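Extracellular solute-binding protein family 5 (Brucella melitensis, PDB 4ONY) probably captures peptides or related solutes in the periplasm as the substrate-binding component of an ABC transporter. Local coordinates at residues Trp114-Leu119 and Glu166-Phe171; Pro522-Met527 and Arg549-Gly554; Pro564-Ala569 and Ser583-Pro588; Ser213-Val218 and Pro233-Lys238. One frame throughout, in Å; residues are numbered along the deposited sequence.

Contact 1 (Trp114-Leu119 and Glu166-Phe171)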
loop_
_atom_site.group_PDB
_atom_site.type_symbol
_atom_site.label_atom_id
_atom_site.label_comp_id
_atom_site.label_asym_id
_atom_site.label_seq_id
_atom_site.Cartn_x
_atom_site.Cartn_y
_atom_site.Cartn_z
ATOM N N TRP A 114 -15.130 15.192 18.045
ATOM C CA TRP A 114 -13.928 15.944 18.483
ATOM C C TRP A 114 -12.848 14.997 18.943
ATOM O O TRP A 114 -13.145 13.840 19.277
ATOM C CB TRP A 114 -14.242 16.950 19.631
ATOM C CG TRP A 114 -14.836 16.319 20.846
ATOM C CD1 TRP A 114 -16.154 16.221 21.144
ATOM C CD2 TRP A 114 -14.134 15.671 21.919
ATOM N NE1 TRP A 114 -16.329 15.559 22.331
ATOM C CE2 TRP A 114 -15.110 15.214 22.836
ATOM C CE3 TRP A 114 -12.782 15.423 22.190
ATOM C CZ2 TRP A 114 -14.781 14.497 23.989
ATOM C CZ3 TRP A 114 -12.447 14.748 23.372
ATOM C CH2 TRP A 114 -13.445 14.285 24.251
ATOM N N VAL A 115 -11.599 15.482 18.931
ATOM C CA VAL A 115 -10.470 14.756 19.495
ATOM C C VAL A 115 -9.577 15.767 20.188
ATOM O O VAL A 115 -9.427 16.890 19.723
ATOM C CB VAL A 115 -9.704 13.908 18.435
ATOM C CG1 VAL A 115 -9.072 14.790 17.376
ATOM C CG2 VAL A 115 -8.620 13.036 19.083
ATOM N N GLU A 116 -9.007 15.387 21.314
ATOM C CA GLU A 116 -8.161 16.285 22.081
ATOM C C GLU A 116 -6.836 15.592 22.452
ATOM O O GLU A 116 -6.840 14.463 22.898
ATOM C CB GLU A 116 -8.908 16.791 23.325
ATOM C CG GLU A 116 -8.071 17.710 24.230
ATOM C CD GLU A 116 -8.917 18.423 25.309
ATOM O OE1 GLU A 116 -10.132 18.209 25.375
ATOM O OE2 GLU A 116 -8.407 19.270 26.053
ATOM N N PHE A 117 -5.728 16.287 22.231
ATOM C CA PHE A 117 -4.378 15.760 22.439
ATOM C C PHE A 117 -3.716 16.579 23.490
ATOM O O PHE A 117 -3.877 17.818 23.506
ATOM C CB PHE A 117 -3.561 15.896 21.157
ATOM C CG PHE A 117 -4.154 15.170 19.982
ATOM C CD1 PHE A 117 -3.937 13.797 19.805
ATOM C CD2 PHE A 117 -4.912 15.851 19.042
ATOM C CE1 PHE A 117 -4.479 13.117 18.714
ATOM C CE2 PHE A 117 -5.474 15.174 17.979
ATOM C CZ PHE A 117 -5.250 13.812 17.801
ATOM N N THR A 118 -2.962 15.929 24.354
ATOM C CA THR A 118 -2.141 16.629 25.311
ATOM C C THR A 118 -0.706 16.279 24.988
ATOM O O THR A 118 -0.349 15.105 24.957
ATOM C CB THR A 118 -2.512 16.249 26.744
ATOM O OG1 THR A 118 -3.910 16.454 26.913
ATOM C CG2 THR A 118 -1.732 17.065 27.786
ATOM N N LEU A 119 0.086 17.312 24.695
ATOM C CA LEU A 119 1.473 17.145 24.296
ATOM C C LEU A 119 2.339 16.726 25.477
ATOM O O LEU A 119 2.071 17.079 26.623
ATOM C CB LEU A 119 2.038 18.438 23.718
ATOM C CG LEU A 119 1.274 19.041 22.527
ATOM C CD1 LEU A 119 1.917 20.358 22.088
ATOM C CD2 LEU A 119 1.268 18.045 21.392
ATOM N N GLU A 166 -2.512 24.202 29.095
ATOM C CA GLU A 166 -1.152 24.618 28.822
ATOM C C GLU A 166 -0.566 23.863 27.642
ATOM O O GLU A 166 0.143 24.460 26.842
ATOM C CB GLU A 166 -0.211 24.452 30.030
ATOM C CG GLU A 166 1.209 24.821 29.616
ATOM C CD GLU A 166 2.187 25.030 30.746
ATOM O OE1 GLU A 166 2.002 24.450 31.856
ATOM O OE2 GLU A 166 3.171 25.768 30.480
ATOM N N ARG A 167 -0.867 22.560 27.553
ATOM C CA ARG A 167 -0.304 21.697 26.542
ATOM C C ARG A 167 -1.371 20.906 25.787
ATOM O O ARG A 167 -1.031 19.907 25.157
ATOM C CB ARG A 167 0.697 20.732 27.168
ATOM C CG ARG A 167 1.805 21.420 27.923
ATOM C CD ARG A 167 2.903 20.480 28.272
ATOM N NE ARG A 167 2.362 19.279 28.859
ATOM C CZ ARG A 167 1.959 19.171 30.123
ATOM N NH1 ARG A 167 1.474 18.007 30.551
ATOM N NH2 ARG A 167 2.039 20.210 30.966
ATOM N N SER A 168 -2.636 21.346 25.838
ATOM C CA SER A 168 -3.754 20.605 25.205
ATOM C C SER A 168 -4.395 21.325 24.036
ATOM O O SER A 168 -4.638 22.520 24.087
ATOM C CB SER A 168 -4.859 20.328 26.208
ATOM O OG SER A 168 -4.471 19.271 27.030
ATOM N N VAL A 169 -4.730 20.567 23.013
ATOM C CA VAL A 169 -5.362 21.104 21.830
ATOM C C VAL A 169 -6.519 20.228 21.399
ATOM O O VAL A 169 -6.393 19.021 21.289
ATOM C CB VAL A 169 -4.339 21.338 20.705
ATOM C CG1 VAL A 169 -3.624 20.034 20.274
ATOM C CG2 VAL A 169 -5.022 21.967 19.523
ATOM N N ARG A 170 -7.653 20.840 21.124
ATOM C CA ARG A 170 -8.849 20.115 20.716
ATOM C C ARG A 170 -9.292 20.473 19.296
ATOM O O ARG A 170 -9.366 21.638 18.949
ATOM C CB ARG A 170 -10.007 20.390 21.684
ATOM C CG ARG A 170 -11.279 19.683 21.244
ATOM C CD ARG A 170 -12.501 19.945 22.118
ATOM N NE ARG A 170 -12.397 19.253 23.397
ATOM C CZ ARG A 170 -13.405 18.642 24.047
ATOM N NH1 ARG A 170 -14.652 18.620 23.550
ATOM N NH2 ARG A 170 -13.174 18.052 25.226
ATOM N N PHE A 171 -9.571 19.456 18.490
ATOM C CA PHE A 171 -10.133 19.613 17.136
ATOM C C PHE A 171 -11.598 19.227 17.210
ATOM O O PHE A 171 -11.913 18.103 17.609
ATOM C CB PHE A 171 -9.443 18.637 16.161
ATOM C CG PHE A 171 -7.979 18.904 15.964
ATOM C CD1 PHE A 171 -7.049 18.517 16.906
ATOM C CD2 PHE A 171 -7.529 19.535 14.825
ATOM C CE1 PHE A 171 -5.693 18.764 16.716
ATOM C CE2 PHE A 171 -6.188 19.793 14.635
ATOM C CZ PHE A 171 -5.268 19.419 15.586
HETATM O O HOH W 1 1.280 15.423 28.841
#
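The guanidinium of Arg170 lies flat on the ring of Trp114, the two planes only 15° apart, with NH1 above the middle of the indole; Arg170 CZ sits 3.8 Å from the centroid of the Trp114 six-membered ring, a cation-pi stack. At its edge the same guanidinium meets Glu116, NE and NH2 both pointing to OE1: the salt bridge from Arg170 NH2 to Glu116 OE1 is 3.0 Å long and runs nearly along the C-O axis, whereas NE comes from above the carboxylate plane. The other carboxylate oxygen, OE2, is hydrogen-bonded to Thr164 OG1 of strand 158-165, beyond strand 168-173. Arg170 reaches both partners through a bend at chi3 (-73°). Farther along this face the hydroxyls Thr118 OG1 and Ser168 OG are hydrogen-bonded at 2.9 Å.

Val115, Phe117, Val169 and Phe171 fill the other face. The Phe117 and Phe171 rings meet obliquely, CD2 of Phe117 3.8 Å from CE1 of Phe171, and helix 181-187 packs against both. Backbone bonds join the antiparallel strands in the pairs Val115-Phe171 and Phe117-Val169, and Leu119 N binds Arg167 O. Arg167 NE turns back to Leu119 O at 3.2 Å, and a water links that oxygen to Arg167 NH1. The strand pair is thus amphipathic: one face is apolar core, while on the other an arginine is gripped at its edge by a carboxylate, probably aided by charge, and rests on an aromatic face.

Contact 2 (Pro522-Met527 and Arg549-Gly554)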
loop_
_atom_site.group_PDB
_atom_site.type_symbol
_atom_site.label_atom_id
_atom_site.label_comp_id
_atom_site.label_asym_id
_atom_site.label_seq_id
_atom_site.Cartn_x
_atom_site.Cartn_y
_atom_site.Cartn_z
ATOM N N PRO A 522 -25.095 -2.330 -7.475
ATOM C CA PRO A 522 -25.524 -1.969 -6.125
ATOM C C PRO A 522 -24.971 -2.877 -5.017
ATOM O O PRO A 522 -24.899 -2.444 -3.876
ATOM C CB PRO A 522 -27.049 -2.095 -6.200
ATOM C CG PRO A 522 -27.391 -1.965 -7.671
ATOM C CD PRO A 522 -26.216 -2.517 -8.426
ATOM N N ALA A 523 -24.654 -4.139 -5.302
ATOM C CA ALA A 523 -24.093 -5.005 -4.236
ATOM C C ALA A 523 -22.715 -4.514 -3.837
ATOM O O ALA A 523 -22.353 -4.532 -2.654
ATOM C CB ALA A 523 -24.050 -6.465 -4.665
ATOM N N VAL A 524 -21.927 -4.074 -4.817
ATOM C CA VAL A 524 -20.594 -3.545 -4.528
ATOM C C VAL A 524 -20.760 -2.296 -3.682
ATOM O O VAL A 524 -20.114 -2.138 -2.643
ATOM C CB VAL A 524 -19.814 -3.212 -5.827
ATOM C CG1 VAL A 524 -18.591 -2.353 -5.522
ATOM C CG2 VAL A 524 -19.429 -4.473 -6.600
ATOM N N ASP A 525 -21.609 -1.379 -4.139
ATOM C CA ASP A 525 -21.821 -0.147 -3.392
ATOM C C ASP A 525 -22.238 -0.441 -1.963
ATOM O O ASP A 525 -21.746 0.197 -1.026
ATOM C CB ASP A 525 -22.851 0.748 -4.053
ATOM C CG ASP A 525 -22.414 1.254 -5.446
ATOM O OD1 ASP A 525 -21.274 1.108 -5.880
ATOM O OD2 ASP A 525 -23.258 1.805 -6.150
ATOM N N ALA A 526 -23.139 -1.397 -1.781
ATOM C CA ALA A 526 -23.629 -1.744 -0.434
ATOM C C ALA A 526 -22.524 -2.327 0.477
ATOM O O ALA A 526 -22.498 -2.042 1.680
ATOM C CB ALA A 526 -24.787 -2.726 -0.517
ATOM N N MET A 527 -21.608 -3.126 -0.078
ATOM C CA MET A 527 -20.511 -3.662 0.748
ATOM C C MET A 527 -19.506 -2.563 1.145
ATOM O O MET A 527 -18.965 -2.599 2.221
ATOM C CB MET A 527 -19.800 -4.834 0.047
ATOM C CG MET A 527 -20.685 -6.069 -0.185
ATOM S SD MET A 527 -21.743 -6.639 1.172
ATOM C CE MET A 527 -23.265 -5.788 0.823
ATOM N N ARG A 549 -15.895 -11.058 -2.103
ATOM C CA ARG A 549 -16.701 -12.130 -2.714
ATOM C C ARG A 549 -17.454 -11.613 -3.933
ATOM O O ARG A 549 -17.516 -12.276 -4.964
ATOM C CB ARG A 549 -17.689 -12.747 -1.740
ATOM C CG ARG A 549 -17.054 -13.518 -0.592
ATOM C CD ARG A 549 -18.085 -14.217 0.289
ATOM N NE ARG A 549 -17.515 -14.480 1.607
ATOM C CZ ARG A 549 -16.724 -15.511 1.908
ATOM N NH1 ARG A 549 -16.428 -16.475 1.025
ATOM N NH2 ARG A 549 -16.190 -15.541 3.112
ATOM N N VAL A 550 -17.978 -10.400 -3.812
ATOM C CA VAL A 550 -18.712 -9.815 -4.920
ATOM C C VAL A 550 -17.799 -9.499 -6.113
ATOM O O VAL A 550 -18.186 -9.720 -7.288
ATOM C CB VAL A 550 -19.465 -8.537 -4.483
ATOM C CG1 VAL A 550 -20.124 -7.886 -5.700
ATOM C CG2 VAL A 550 -20.484 -8.846 -3.380
ATOM N N LEU A 551 -16.605 -8.975 -5.811
ATOM C CA LEU A 551 -15.679 -8.581 -6.822
ATOM C C LEU A 551 -15.106 -9.787 -7.582
ATOM O O LEU A 551 -15.042 -9.781 -8.825
ATOM C CB LEU A 551 -14.546 -7.738 -6.217
ATOM C CG LEU A 551 -14.890 -6.378 -5.661
ATOM C CD1 LEU A 551 -13.679 -5.754 -4.961
ATOM C CD2 LEU A 551 -15.385 -5.423 -6.756
ATOM N N ILE A 552 -14.742 -10.822 -6.845
ATOM C CA ILE A 552 -14.310 -12.082 -7.447
ATOM C C ILE A 552 -15.419 -12.662 -8.348
ATOM O O ILE A 552 -15.133 -13.174 -9.443
ATOM C CB ILE A 552 -13.947 -13.124 -6.392
ATOM C CG1 ILE A 552 -12.668 -12.712 -5.654
ATOM C CG2 ILE A 552 -13.747 -14.513 -7.038
ATOM C CD1 ILE A 552 -12.481 -13.426 -4.315
ATOM N N SER A 553 -16.673 -12.581 -7.873
ATOM C CA SER A 553 -17.823 -13.175 -8.555
ATOM C C SER A 553 -18.216 -12.414 -9.822
ATOM O O SER A 553 -18.964 -12.924 -10.639
ATOM C CB SER A 553 -19.020 -13.278 -7.626
ATOM O OG SER A 553 -18.757 -14.160 -6.546
ATOM N N GLY A 554 -17.690 -11.208 -9.991
ATOM C CA GLY A 554 -17.889 -10.445 -11.194
ATOM C C GLY A 554 -16.855 -10.701 -12.294
ATOM O O GLY A 554 -17.024 -10.206 -13.402
#
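Val550 is the bump of this contact: its side chain points from helix 537-553 toward helix 522-533 and enters a shallow hollow edged by Ala523, Val524 and Met527. The two branches divide the work. CG1, anti to the backbone N of Val550 (chi1 175°), presses on Val524, with Val550 CG1 and Val524 CG2 3.6 Å apart, and it also approaches the methyl of Ala523, at 4.3 Å from Ala523 CB. CG2 faces Met527 instead, 4.2 Å from Met527 CG. Val524 CG2 in turn also meets Leu551, lying 4.2 Å from Leu551 CD2; the two side chains cross at about a right angle.

Ala523 offers only a methyl at the rim of the hollow; the segment axes are 10.0 Å apart and no hydrogen bond joins the segments. Neighbouring helices add to the packing: Trp503 touches both Val524 and Leu551, and Leu376 of helix 370-376 touches Val550 and Met527. All five touching residues are buried. With their directions 155° apart, the segments belong to consecutive helices, and the arrangement is that of an antiparallel helical hairpin packed through alanine, valine, leucine and methionine side chains.

Contact 3 (Pro564-Ala569 and Ser583-Pro588)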
loop_
_atom_site.group_PDB
_atom_site.type_symbol
_atom_site.label_atom_id
_atom_site.label_comp_id
_atom_site.label_asym_id
_atom_site.label_seq_id
_atom_site.Cartn_x
_atom_site.Cartn_y
_atom_site.Cartn_z
ATOM N N PRO A 564 5.282 -14.345 -2.506
ATOM C CA PRO A 564 4.805 -14.682 -1.187
ATOM C C PRO A 564 5.720 -14.296 0.004
ATOM O O PRO A 564 5.252 -14.281 1.156
ATOM C CB PRO A 564 4.672 -16.196 -1.260
ATOM C CG PRO A 564 5.711 -16.623 -2.251
ATOM C CD PRO A 564 5.718 -15.522 -3.263
ATOM N N TYR A 565 6.986 -13.965 -0.266
ATOM C CA TYR A 565 7.864 -13.460 0.769
ATOM C C TYR A 565 8.448 -12.113 0.363
ATOM O O TYR A 565 8.702 -11.878 -0.818
ATOM C CB TYR A 565 9.007 -14.454 0.991
ATOM C CG TYR A 565 8.562 -15.824 1.463
ATOM C CD1 TYR A 565 8.413 -16.086 2.814
ATOM C CD2 TYR A 565 8.300 -16.834 0.571
ATOM C CE1 TYR A 565 8.009 -17.322 3.277
ATOM C CE2 TYR A 565 7.866 -18.098 1.015
ATOM C CZ TYR A 565 7.717 -18.337 2.380
ATOM O OH TYR A 565 7.315 -19.561 2.951
ATOM N N GLN A 566 8.773 -11.308 1.356
ATOM C CA GLN A 566 9.551 -10.100 1.180
ATOM C C GLN A 566 11.013 -10.553 1.212
ATOM O O GLN A 566 11.382 -11.462 1.981
ATOM C CB GLN A 566 9.377 -9.150 2.353
ATOM C CG GLN A 566 7.952 -8.663 2.631
ATOM C CD GLN A 566 7.928 -7.688 3.821
ATOM O OE1 GLN A 566 8.301 -8.046 4.939
ATOM N NE2 GLN A 566 7.492 -6.435 3.566
ATOM N N TRP A 567 11.820 -9.894 0.406
ATOM C CA TRP A 567 13.195 -10.267 0.248
ATOM C C TRP A 567 14.079 -9.100 0.518
ATOM O O TRP A 567 13.946 -8.074 -0.153
ATOM C CB TRP A 567 13.414 -10.710 -1.217
ATOM C CG TRP A 567 12.771 -11.974 -1.664
ATOM C CD1 TRP A 567 12.472 -13.072 -0.911
ATOM C CD2 TRP A 567 12.465 -12.312 -2.999
ATOM N NE1 TRP A 567 11.939 -14.049 -1.688
ATOM C CE2 TRP A 567 11.947 -13.627 -2.989
ATOM C CE3 TRP A 567 12.584 -11.645 -4.199
ATOM C CZ2 TRP A 567 11.569 -14.294 -4.154
ATOM C CZ3 TRP A 567 12.153 -12.293 -5.376
ATOM C CH2 TRP A 567 11.656 -13.598 -5.339
ATOM N N VAL A 568 15.021 -9.271 1.438
ATOM C CA VAL A 568 16.053 -8.259 1.715
ATOM C C VAL A 568 17.405 -8.941 1.879
ATOM O O VAL A 568 17.579 -9.812 2.739
ATOM C CB VAL A 568 15.770 -7.437 3.001
ATOM C CG1 VAL A 568 16.818 -6.355 3.157
ATOM C CG2 VAL A 568 14.373 -6.809 2.976
ATOM N N ALA A 569 18.358 -8.594 1.016
ATOM C CA ALA A 569 19.715 -9.099 1.147
ATOM C C ALA A 569 20.454 -8.083 1.988
ATOM O O ALA A 569 20.175 -6.887 1.883
ATOM C CB ALA A 569 20.389 -9.268 -0.206
ATOM N N SER A 583 3.118 -6.013 9.495
ATOM C CA SER A 583 3.432 -5.245 8.285
ATOM C C SER A 583 4.688 -5.698 7.553
ATOM O O SER A 583 5.011 -5.157 6.511
ATOM C CB SER A 583 3.539 -3.763 8.562
ATOM O OG SER A 583 2.326 -3.196 9.018
ATOM N N GLY A 584 5.378 -6.707 8.065
ATOM C CA GLY A 584 6.573 -7.187 7.413
ATOM C C GLY A 584 7.794 -6.544 8.052
ATOM O O GLY A 584 7.692 -5.972 9.141
ATOM N N TYR A 585 8.954 -6.660 7.415
ATOM C CA TYR A 585 10.190 -6.191 8.048
ATOM C C TYR A 585 10.078 -4.684 8.305
ATOM O O TYR A 585 9.454 -3.967 7.528
ATOM C CB TYR A 585 11.459 -6.540 7.204
ATOM C CG TYR A 585 11.496 -5.786 5.858
ATOM C CD1 TYR A 585 12.002 -4.506 5.773
ATOM C CD2 TYR A 585 10.977 -6.372 4.721
ATOM C CE1 TYR A 585 11.981 -3.798 4.567
ATOM C CE2 TYR A 585 10.953 -5.712 3.504
ATOM C CZ TYR A 585 11.435 -4.411 3.433
ATOM O OH TYR A 585 11.417 -3.748 2.247
ATOM N N GLN A 586 10.758 -4.201 9.345
ATOM C CA GLN A 586 10.724 -2.793 9.710
ATOM C C GLN A 586 12.152 -2.268 9.927
ATOM O O GLN A 586 12.748 -2.477 10.974
ATOM C CB GLN A 586 9.934 -2.656 11.008
ATOM C CG GLN A 586 8.508 -3.085 10.923
ATOM C CD GLN A 586 7.751 -2.217 9.986
ATOM O OE1 GLN A 586 7.803 -0.998 10.095
ATOM N NE2 GLN A 586 7.042 -2.827 9.036
ATOM N N LEU A 587 12.691 -1.616 8.902
ATOM C CA LEU A 587 14.051 -1.113 8.934
ATOM C C LEU A 587 14.372 -0.254 10.139
ATOM O O LEU A 587 15.509 -0.300 10.636
ATOM C CB LEU A 587 14.382 -0.325 7.667
ATOM C CG LEU A 587 14.357 -1.103 6.363
ATOM C CD1 LEU A 587 14.920 -0.229 5.259
ATOM C CD2 LEU A 587 15.182 -2.399 6.491
ATOM N N PRO A 588 13.401 0.579 10.615
ATOM C CA PRO A 588 13.703 1.411 11.776
ATOM C C PRO A 588 14.014 0.625 13.070
ATOM O O PRO A 588 14.515 1.214 14.011
ATOM C CB PRO A 588 12.423 2.238 11.967
ATOM C CG PRO A 588 11.830 2.308 10.612
ATOM C CD PRO A 588 12.138 0.975 9.973
HETATM O O HOH W 2 7.744 -4.332 5.556
#
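Gln566 reaches across to Tyr585. Its CB lies at the edge of the Tyr585 ring, near the ring plane; Gln566 CG stands a little farther off, 4.3 Å from Tyr585 CE2, and the chain runs on extended (chi2 -179°), carrying the amide past the same side of the tyrosine. Gln566 CD comes 3.4 Å from Tyr585 CD2, the amide and ring planes 38° apart. At the tip OE1 accepts the backbone N-H of Tyr585, with Tyr585 N to Gln566 OE1 at 2.9 Å; the donor lies in the amide carbonyl plane, on a lone pair. OE1 also lies against Gly584, whose CA is 3.1 Å from Gln566 OE1.

Gln566 lies on strand 566-571, the middle strand of a three-stranded antiparallel sheet, so its amide ties the loop before strand 591-592 to that sheet. The other half of the tip, Gln566 NE2, donates to a water at 2.9 Å, and this water in turn donates to the carbonyl oxygens of Ser583 and Tyr585.

The water also lies over one face of the Tyr585 ring. Val568 takes the opposite face in a CH-pi contact, its CG2 3.8 Å from the Tyr585 ring centroid. Phe302 also meets the ring, and Ile276 touches it.

Contact 4 (Ser213-Val218 and Pro233-Lys238)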
loop_
_atom_site.group_PDB
_atom_site.type_symbol
_atom_site.label_atom_id
_atom_site.label_comp_id
_atom_site.label_asym_id
_atom_site.label_seq_id
_atom_site.Cartn_x
_atom_site.Cartn_y
_atom_site.Cartn_z
ATOM N N SER A 213 11.170 17.657 14.928
ATOM C CA SER A 213 11.269 17.109 16.290
ATOM C C SER A 213 11.790 15.658 16.293
ATOM O O SER A 213 12.024 15.061 17.360
ATOM C CB SER A 213 9.919 17.219 17.000
ATOM O OG SER A 213 8.938 16.434 16.350
ATOM N N GLY A 214 11.993 15.093 15.107
ATOM C CA GLY A 214 12.403 13.722 15.002
ATOM C C GLY A 214 13.823 13.416 15.453
ATOM O O GLY A 214 14.595 14.308 15.727
ATOM N N PRO A 215 14.154 12.127 15.544
ATOM C CA PRO A 215 15.443 11.648 16.052
ATOM C C PRO A 215 16.664 11.909 15.179
ATOM O O PRO A 215 17.774 11.867 15.690
ATOM C CB PRO A 215 15.218 10.138 16.192
ATOM C CG PRO A 215 14.078 9.803 15.264
ATOM C CD PRO A 215 13.202 11.009 15.299
ATOM N N TYR A 216 16.465 12.180 13.892
ATOM C CA TYR A 216 17.561 12.410 12.959
ATOM C C TYR A 216 17.541 13.830 12.420
ATOM O O TYR A 216 16.462 14.357 12.135
ATOM C CB TYR A 216 17.492 11.380 11.821
ATOM C CG TYR A 216 17.762 9.976 12.272
ATOM C CD1 TYR A 216 19.056 9.508 12.370
ATOM C CD2 TYR A 216 16.733 9.131 12.641
ATOM C CE1 TYR A 216 19.327 8.211 12.814
ATOM C CE2 TYR A 216 16.984 7.821 13.098
ATOM C CZ TYR A 216 18.287 7.372 13.178
ATOM O OH TYR A 216 18.577 6.106 13.633
ATOM N N VAL A 217 18.711 14.464 12.332
ATOM C CA VAL A 217 18.830 15.749 11.682
ATOM C C VAL A 217 19.484 15.553 10.312
ATOM O O VAL A 217 20.202 14.577 10.070
ATOM C CB VAL A 217 19.634 16.757 12.511
ATOM C CG1 VAL A 217 19.029 16.912 13.907
ATOM C CG2 VAL A 217 21.094 16.352 12.637
ATOM N N VAL A 218 19.220 16.478 9.413
ATOM C CA VAL A 218 19.813 16.455 8.100
ATOM C C VAL A 218 21.210 17.042 8.217
ATOM O O VAL A 218 21.363 18.220 8.413
ATOM C CB VAL A 218 18.937 17.254 7.111
ATOM C CG1 VAL A 218 19.620 17.370 5.768
ATOM C CG2 VAL A 218 17.560 16.605 6.985
ATOM N N PRO A 233 21.739 13.215 19.554
ATOM C CA PRO A 233 21.834 12.505 20.842
ATOM C C PRO A 233 20.885 13.022 21.903
ATOM O O PRO A 233 20.625 12.315 22.859
ATOM C CB PRO A 233 23.295 12.712 21.272
ATOM C CG PRO A 233 23.830 13.787 20.398
ATOM C CD PRO A 233 23.027 13.801 19.141
ATOM N N ASP A 234 20.378 14.241 21.752
ATOM C CA ASP A 234 19.426 14.799 22.701
ATOM C C ASP A 234 17.970 14.660 22.251
ATOM O O ASP A 234 17.105 15.385 22.758
ATOM C CB ASP A 234 19.714 16.294 22.910
ATOM C CG ASP A 234 19.268 16.798 24.265
ATOM O OD1 ASP A 234 19.246 16.067 25.270
ATOM O OD2 ASP A 234 18.936 17.990 24.341
ATOM N N TYR A 235 17.707 13.766 21.295
ATOM C CA TYR A 235 16.345 13.498 20.815
ATOM C C TYR A 235 15.377 13.374 22.017
ATOM O O TYR A 235 15.586 12.569 22.886
ATOM C CB TYR A 235 16.335 12.233 19.974
ATOM C CG TYR A 235 14.945 11.723 19.643
ATOM C CD1 TYR A 235 13.998 12.549 19.087
ATOM C CD2 TYR A 235 14.586 10.423 19.922
ATOM C CE1 TYR A 235 12.715 12.104 18.822
ATOM C CE2 TYR A 235 13.309 9.957 19.611
ATOM C CZ TYR A 235 12.383 10.807 19.078
ATOM O OH TYR A 235 11.135 10.343 18.804
ATOM N N TRP A 236 14.353 14.205 22.043
ATOM C CA TRP A 236 13.441 14.309 23.156
ATOM C C TRP A 236 12.692 12.997 23.459
ATOM O O TRP A 236 12.351 12.733 24.610
ATOM C CB TRP A 236 12.380 15.408 22.849
ATOM C CG TRP A 236 11.321 14.914 21.899
ATOM C CD1 TRP A 236 11.341 14.997 20.534
ATOM C CD2 TRP A 236 10.091 14.265 22.250
ATOM N NE1 TRP A 236 10.215 14.409 20.009
ATOM C CE2 TRP A 236 9.426 13.951 21.029
ATOM C CE3 TRP A 236 9.491 13.905 23.466
ATOM C CZ2 TRP A 236 8.186 13.298 20.993
ATOM C CZ3 TRP A 236 8.261 13.258 23.450
ATOM C CH2 TRP A 236 7.616 12.953 22.225
ATOM N N GLY A 237 12.449 12.176 22.419
ATOM C CA GLY A 237 11.612 11.000 22.548
ATOM C C GLY A 237 12.330 9.710 22.862
ATOM O O GLY A 237 11.736 8.636 22.834
ATOM N N LYS A 238 13.613 9.805 23.127
ATOM C CA LYS A 238 14.464 8.612 23.236
ATOM C C LYS A 238 13.953 7.609 24.275
ATOM O O LYS A 238 14.207 6.451 24.136
ATOM C CB LYS A 238 15.925 8.995 23.545
ATOM C CG LYS A 238 16.086 9.482 24.947
ATOM C CD LYS A 238 17.330 10.304 25.227
ATOM C CE LYS A 238 18.409 10.179 24.166
ATOM N NZ LYS A 238 19.591 10.851 24.774
#
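Pro215 lies against the ring of Tyr235 where the entry to strand 216-222, in a mixed four-stranded sheet, meets a type I beta turn spanning Tyr235 to Lys238. This is the tightly packed part. Pro215 CB stands over the middle of the ring in a CH-pi contact, 3.7 Å from the Tyr235 ring centroid, and Pro215 CD comes equally close to Tyr235 CE1. The opposite face is taken by the turn itself, with Gly237 N 3.4 Å above the plane. The tyrosine hydroxyl is held at the far end by Gln243 and Gln85.

Toward the solvent the arrangement is looser. Pro233, Asp234 and Lys238 are exposed and pack little or not at all against 213-218; Lys238 NZ donates to Pro233 O at 2.6 Å, a pose that crystal neighbours touching these residues may influence.

Inward again, Gln85 gathers the polar ends by accepting from Trp236 NE1 and bonding to Ser213 OG. With chi1 at 78°, Trp236 CG stands between the backbone N and the carbonyl carbon, which turns the indole edge toward Ser213. The carbonyl oxygen of Ser213 lies in the plane of both aromatic rings, 3.4 Å from Tyr235 CE1 and 3.2 Å from Trp236 CD1.

In the fold
From the N terminus, contact 1 comes first, closing an excursion of 46 residues that contains helix 133-146 and strand 158-165 and pairing two strands of the six-stranded antiparallel sheet. Contact 4 follows, bringing the loop after strand 226-231 back to the start of strand 216-222; its nearest atoms are about 7 Å from contact 1. Much later, contact 2 joins consecutive helices across the chain's centre from contact 4, the two centres about 47 Å apart. Contact 3 comes last, fastening a loop near the C terminus to strand 566-571, about 6 Å from contact 4 at the nearest atoms. All four lie in series along the chain; none nests or crosses.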